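Local structure of polysialic acid O-acetyltransferase (Escherichia coli, 3JQY) at residues B[83-88]-B[105-110]; B[99-104]-B[121-126]. The protein transfers acetyl groups from acetyl-CoA to O7 or O9 of sialic acid units in the capsular polysialic acid, with high specificity for long polymers. One frame throughout, in Å; residues are numbered along the deposited sequence. Where two conformers were deposited one is given.

Contact 1: residues B[83-88]-B[105-110]; sequences NNYVRI and KVIIGR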
loop_
_atom_site.group_PDB
_atom_site.type_symbol
_atom_site.label_atom_id
_atom_site.label_comp_id
_atom_site.label_asym_id
_atom_site.label_seq_id
_atom_site.Cartn_x
_atom_site.Cartn_y
_atom_site.Cartn_z
ATOM N N ASN B 83 -3.963 6.284 -32.377
ATOM C CA ASN B 83 -2.651 6.891 -32.535
ATOM C C ASN B 83 -1.757 6.760 -31.307
ATOM O O ASN B 83 -0.898 7.613 -31.068
ATOM C CB ASN B 83 -2.799 8.366 -32.922
ATOM C CG ASN B 83 -3.627 8.555 -34.181
ATOM O OD1 ASN B 83 -3.383 7.905 -35.195
ATOM N ND2 ASN B 83 -4.611 9.445 -34.118
ATOM N N ASN B 84 -1.976 5.705 -30.529
ATOM C CA ASN B 84 -1.092 5.364 -29.415
ATOM C C ASN B 84 0.107 4.560 -29.895
ATOM O O ASN B 84 0.054 3.928 -30.949
ATOM C CB ASN B 84 -1.842 4.527 -28.368
ATOM C CG ASN B 84 -3.033 5.257 -27.776
ATOM O OD1 ASN B 84 -2.877 6.169 -26.975
ATOM N ND2 ASN B 84 -4.228 4.830 -28.148
ATOM N N TYR B 85 1.176 4.561 -29.099
ATOM C CA TYR B 85 2.444 3.933 -29.477
ATOM C C TYR B 85 3.090 3.386 -28.215
ATOM O O TYR B 85 3.261 4.112 -27.237
ATOM C CB TYR B 85 3.360 4.984 -30.107
ATOM C CG TYR B 85 4.746 4.518 -30.510
ATOM C CD1 TYR B 85 4.974 3.925 -31.747
ATOM C CD2 TYR B 85 5.834 4.703 -29.662
ATOM C CE1 TYR B 85 6.248 3.518 -32.124
ATOM C CE2 TYR B 85 7.110 4.301 -30.031
ATOM C CZ TYR B 85 7.310 3.709 -31.257
ATOM O OH TYR B 85 8.581 3.311 -31.607
ATOM N N VAL B 86 3.415 2.099 -28.227
ATOM C CA VAL B 86 4.133 1.473 -27.120
ATOM C C VAL B 86 5.324 0.714 -27.699
ATOM O O VAL B 86 5.166 -0.104 -28.613
ATOM C CB VAL B 86 3.233 0.493 -26.327
ATOM C CG1 VAL B 86 4.029 -0.222 -25.229
ATOM C CG2 VAL B 86 2.035 1.229 -25.720
ATOM N N ARG B 87 6.517 0.997 -27.182
ATOM C CA ARG B 87 7.712 0.311 -27.649
ATOM C C ARG B 87 8.506 -0.203 -26.470
ATOM O O ARG B 87 8.865 0.562 -25.564
ATOM C CB ARG B 87 8.600 1.229 -28.488
ATOM C CG ARG B 87 9.879 0.554 -28.977
ATOM C CD ARG B 87 10.760 1.533 -29.770
ATOM N NE ARG B 87 12.000 0.902 -30.235
ATOM C CZ ARG B 87 12.955 1.530 -30.917
ATOM N NH1 ARG B 87 12.825 2.816 -31.220
ATOM N NH2 ARG B 87 14.048 0.872 -31.295
ATOM N N ILE B 88 8.777 -1.500 -26.487
ATOM C CA ILE B 88 9.547 -2.129 -25.430
ATOM C C ILE B 88 10.872 -2.613 -26.007
ATOM O O ILE B 88 10.902 -3.493 -26.863
ATOM C CB ILE B 88 8.765 -3.286 -24.799
ATOM C CG1 ILE B 88 7.430 -2.775 -24.245
ATOM C CG2 ILE B 88 9.587 -3.960 -23.704
ATOM C CD1 ILE B 88 6.574 -3.840 -23.598
ATOM N N LYS B 105 2.166 7.812 -25.710
ATOM C CA LYS B 105 3.359 7.038 -26.032
ATOM C C LYS B 105 3.946 6.458 -24.753
ATOM O O LYS B 105 4.130 7.166 -23.771
ATOM C CB LYS B 105 4.408 7.918 -26.713
ATOM C CG LYS B 105 3.974 8.523 -28.032
ATOM C CD LYS B 105 5.152 9.237 -28.696
ATOM C CE LYS B 105 4.687 10.319 -29.658
ATOM N NZ LYS B 105 3.892 9.769 -30.790
ATOM N N VAL B 106 4.228 5.163 -24.757
ATOM C CA VAL B 106 4.855 4.532 -23.603
ATOM C C VAL B 106 6.082 3.819 -24.137
ATOM O O VAL B 106 5.976 2.999 -25.039
ATOM C CB VAL B 106 3.915 3.541 -22.904
ATOM C CG1 VAL B 106 4.629 2.839 -21.749
ATOM C CG2 VAL B 106 2.665 4.270 -22.390
ATOM N N ILE B 107 7.244 4.163 -23.597
ATOM C CA ILE B 107 8.507 3.600 -24.055
ATOM C C ILE B 107 9.272 3.033 -22.873
ATOM O O ILE B 107 9.388 3.681 -21.839
ATOM C CB ILE B 107 9.401 4.666 -24.731
ATOM C CG1 ILE B 107 8.620 5.446 -25.793
ATOM C CG2 ILE B 107 10.658 4.019 -25.316
ATOM C CD1 ILE B 107 7.984 4.584 -26.853
ATOM N N ILE B 108 9.790 1.823 -23.035
ATOM C CA ILE B 108 10.582 1.180 -21.998
ATOM C C ILE B 108 11.934 0.783 -22.589
ATOM O O ILE B 108 11.997 0.051 -23.571
ATOM C CB ILE B 108 9.848 -0.042 -21.457
ATOM C CG1 ILE B 108 8.507 0.398 -20.843
ATOM C CG2 ILE B 108 10.716 -0.781 -20.439
ATOM C CD1 ILE B 108 7.630 -0.740 -20.387
ATOM N N GLY B 109 13.010 1.290 -21.997
ATOM C CA GLY B 109 14.341 1.162 -22.568
ATOM C C GLY B 109 14.987 -0.208 -22.425
ATOM O O GLY B 109 14.419 -1.127 -21.841
ATOM N N ARG B 110 16.202 -0.323 -22.952
ATOM C CA ARG B 110 16.937 -1.584 -22.978
ATOM C C ARG B 110 17.401 -2.047 -21.604
ATOM O O ARG B 110 17.814 -1.235 -20.772
ATOM C CB ARG B 110 18.165 -1.439 -23.887
ATOM C CG ARG B 110 17.820 -1.136 -25.324
ATOM C CD ARG B 110 19.064 -1.174 -26.208
ATOM N NE ARG B 110 19.854 0.046 -26.096
ATOM C CZ ARG B 110 19.703 1.108 -26.884
ATOM N NH1 ARG B 110 18.787 1.101 -27.844
ATOM N NH2 ARG B 110 20.469 2.179 -26.714
HETATM O O HOH W 1 1.535 8.254 -30.117
#
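Tyr85 to Ile88 pair in parallel with Lys105 to Ile108, the strand axes 4.7 Å apart and 2° off exact alignment. Val106 N donates to Tyr85 O at 2.9 Å and Arg87 N to Val106 O at 3.0 Å, and a third bond runs from Ile108 N to Arg87 O; none bends below 158° at the hydrogen, evidence of regular pairing. On one face Val86 and Val106 run abreast in the same direction, with Val86 CG2 4.1 Å from Val106 CB; Ile88 packs less closely against Ile108. This apolar face packs against strands 71-80 and 97-101, so it is the inward-facing side of one wall of the left-handed beta-helix, where equivalent strands of successive coils lie one above the next. The outer face carries Tyr85, Lys105, Arg87 and Ile107. With its ring carbon CG anti to the backbone N (chi1 178°), Tyr85 presents a ring edge to Ile107 CD1, which sits near the ring plane. Ile107 has two conformers, so the precise closeness of this meeting is doubtful. Lys105 runs its CG alongside Tyr85 CB at 4.1 Å, then bends at its last torsion; its NZ donates to a water at 2.9 Å, and that water donates to Asn83 O at 2.7 Å. Arg87 stretches out from CG to NE, leading its guanidinium away from strand 105-108 to a salt bridge with Glu67.

Contact 2: residues B[99-104]-B[121-126]; sequences VATKGS and VTDKCN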
loop_
_atom_site.group_PDB
_atom_site.type_symbol
_atom_site.label_atom_id
_atom_site.label_comp_id
_atom_site.label_asym_id
_atom_site.label_seq_id
_atom_site.Cartn_x
_atom_site.Cartn_y
_atom_site.Cartn_z
ATOM N N VAL B 99 -1.584 0.776 -20.095
ATOM C CA VAL B 99 -2.737 1.316 -20.806
ATOM C C VAL B 99 -2.351 2.622 -21.494
ATOM O O VAL B 99 -1.988 3.597 -20.830
ATOM C CB VAL B 99 -3.943 1.517 -19.861
ATOM C CG1 VAL B 99 -5.167 2.015 -20.633
ATOM C CG2 VAL B 99 -4.254 0.209 -19.131
ATOM N N ALA B 100 -2.428 2.621 -22.825
ATOM C CA ALA B 100 -2.086 3.779 -23.653
ATOM C C ALA B 100 -3.367 4.364 -24.220
ATOM O O ALA B 100 -4.056 3.719 -25.011
ATOM C CB ALA B 100 -1.134 3.373 -24.784
ATOM N N THR B 101 -3.681 5.589 -23.816
ATOM C CA THR B 101 -5.018 6.137 -24.023
ATOM C C THR B 101 -4.986 7.434 -24.809
ATOM O O THR B 101 -4.252 8.365 -24.470
ATOM C CB THR B 101 -5.708 6.416 -22.664
ATOM O OG1 THR B 101 -5.882 5.189 -21.945
ATOM C CG2 THR B 101 -7.063 7.075 -22.873
ATOM N N LYS B 102 -5.767 7.487 -25.857
ATOM C CA LYS B 102 -5.964 8.696 -26.606
ATOM C C LYS B 102 -4.736 9.430 -27.111
ATOM O O LYS B 102 -4.601 10.625 -26.973
ATOM C CB LYS B 102 -6.826 9.642 -25.827
ATOM C CG LYS B 102 -8.215 9.166 -25.688
ATOM C CD LYS B 102 -8.961 9.944 -24.647
ATOM C CE LYS B 102 -10.346 9.685 -24.757
ATOM N NZ LYS B 102 -10.895 9.008 -23.642
ATOM N N GLY B 103 -3.877 8.674 -27.740
ATOM C CA GLY B 103 -2.702 9.250 -28.365
ATOM C C GLY B 103 -1.531 9.380 -27.417
ATOM O O GLY B 103 -0.827 10.388 -27.429
ATOM N N SER B 104 -1.317 8.356 -26.593
ATOM C CA SER B 104 -0.197 8.358 -25.664
ATOM C C SER B 104 0.967 7.532 -26.213
ATOM O O SER B 104 0.778 6.667 -27.067
ATOM C CB SER B 104 -0.634 7.797 -24.308
ATOM O OG SER B 104 -1.606 8.635 -23.699
ATOM N N VAL B 121 -0.707 4.383 -16.439
ATOM C CA VAL B 121 -1.958 5.076 -16.747
ATOM C C VAL B 121 -1.633 6.338 -17.546
ATOM O O VAL B 121 -0.805 7.134 -17.121
ATOM C CB VAL B 121 -2.672 5.510 -15.449
ATOM C CG1 VAL B 121 -4.019 6.151 -15.763
ATOM C CG2 VAL B 121 -2.831 4.329 -14.500
ATOM N N THR B 122 -2.292 6.534 -18.686
ATOM C CA THR B 122 -2.028 7.712 -19.510
ATOM C C THR B 122 -3.311 8.386 -19.987
ATOM O O THR B 122 -4.409 7.866 -19.798
ATOM C CB THR B 122 -1.238 7.339 -20.780
ATOM O OG1 THR B 122 -1.991 6.380 -21.534
ATOM C CG2 THR B 122 0.117 6.745 -20.432
ATOM N N ASP B 123 -3.150 9.546 -20.616
ATOM C CA ASP B 123 -4.239 10.205 -21.335
ATOM C C ASP B 123 -3.643 11.292 -22.215
ATOM O O ASP B 123 -3.331 12.387 -21.737
ATOM C CB ASP B 123 -5.262 10.799 -20.364
ATOM C CG ASP B 123 -6.459 11.412 -21.074
ATOM O OD1 ASP B 123 -6.513 11.368 -22.320
ATOM O OD2 ASP B 123 -7.355 11.935 -20.378
ATOM N N LYS B 124 -3.465 10.969 -23.495
ATOM C CA LYS B 124 -2.819 11.867 -24.450
ATOM C C LYS B 124 -1.542 12.440 -23.856
ATOM O O LYS B 124 -1.325 13.654 -23.847
ATOM C CB LYS B 124 -3.765 12.994 -24.878
ATOM C CG LYS B 124 -3.238 13.814 -26.055
ATOM C CD LYS B 124 -4.311 14.719 -26.657
ATOM C CE LYS B 124 -4.922 14.118 -27.923
ATOM N NZ LYS B 124 -5.788 12.927 -27.674
ATOM N N CYS B 125 -0.694 11.556 -23.346
ATOM C CA CYS B 125 0.574 11.980 -22.777
ATOM C C CYS B 125 1.605 10.862 -22.879
ATOM O O CYS B 125 1.344 9.817 -23.470
ATOM C CB CYS B 125 0.407 12.454 -21.328
ATOM S SG CYS B 125 -0.086 11.170 -20.166
ATOM N N ASN B 126 2.784 11.086 -22.317
ATOM C CA ASN B 126 3.885 10.154 -22.528
ATOM C C ASN B 126 4.422 9.627 -21.218
ATOM O O ASN B 126 4.568 10.376 -20.258
ATOM C CB ASN B 126 5.009 10.838 -23.301
ATOM C CG ASN B 126 4.532 11.423 -24.619
ATOM O OD1 ASN B 126 4.938 12.518 -25.011
ATOM N ND2 ASN B 126 3.653 10.698 -25.300
HETATM O O HOH W 2 -4.578 4.779 -19.338
HETATM O O HOH W 3 1.545 11.767 -26.530
#
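Val99 O accepts a hydrogen bond from Thr122 OG1 at 2.9 Å, and a water that accepts from Thr122 N and Thr101 OG1 donates to the same carbonyl, standing between the two backbones near the end of strand 97-101. Thr101 N donates to the same Thr122 OG1, again at 2.9 Å though bent to 142°. Thr122 reaches both groups because its OG1 sits between its own backbone N and carbonyl carbon (chi1 59°). A valine here would probably leave Thr101 N without its acceptor and Val99 O without its hydroxyl donor. Thr101 O takes two donors, Lys124 N at 2.9 Å, almost straight at 175°, and Ser104 OG at 2.8 Å. Lys102 O is met by Lys124 NZ at 2.7 Å, the lysine chain bending at its third and fourth torsions to curl round the carbonyl. The aliphatic part of Lys102 crosses Asp123, but Lys102 NZ stays 5.1 Å from Asp123 OD1 and makes a long, weak ion pair with Asp224 of a second subunit. At Gly103 the backbone angles would press a side chain against the preceding carbonyl, which explains the glycine; its O is linked through a water, weakly at one end, to Asn126 ND2. Ser104 completes the turn: its OG, donor to Thr101 O, accepts from Cys125 N at 3.1 Å. Successive beta-helix corners are thus joined by polar side chains and water, with hydroxyls supplying bonds where regular strand pairing gives out.

How the contacts relate
From the N terminus the chain runs through 83-88, around one coil by way of strands 93-95 and 97-101, and returns at 105-110, where contact 1 closes the turn. Contact 2 closes a second, overlapping coil, from 99-104 through strands 105-108, 113-114 and 119-121 to 121-126. Their segments alternate, so the two closures cross, and Ser104 leads directly into Lys105. They also touch: Asn84 OD1 lies 2.7 Å from Ser104 N, and Tyr85 N 3.0 Å from Ser104 O, both probable hydrogen bonds. Contact 1 therefore joins neighbouring strands of one wall, while contact 2 joins the corners that lead into strands 105-108 and 126-129 of that wall.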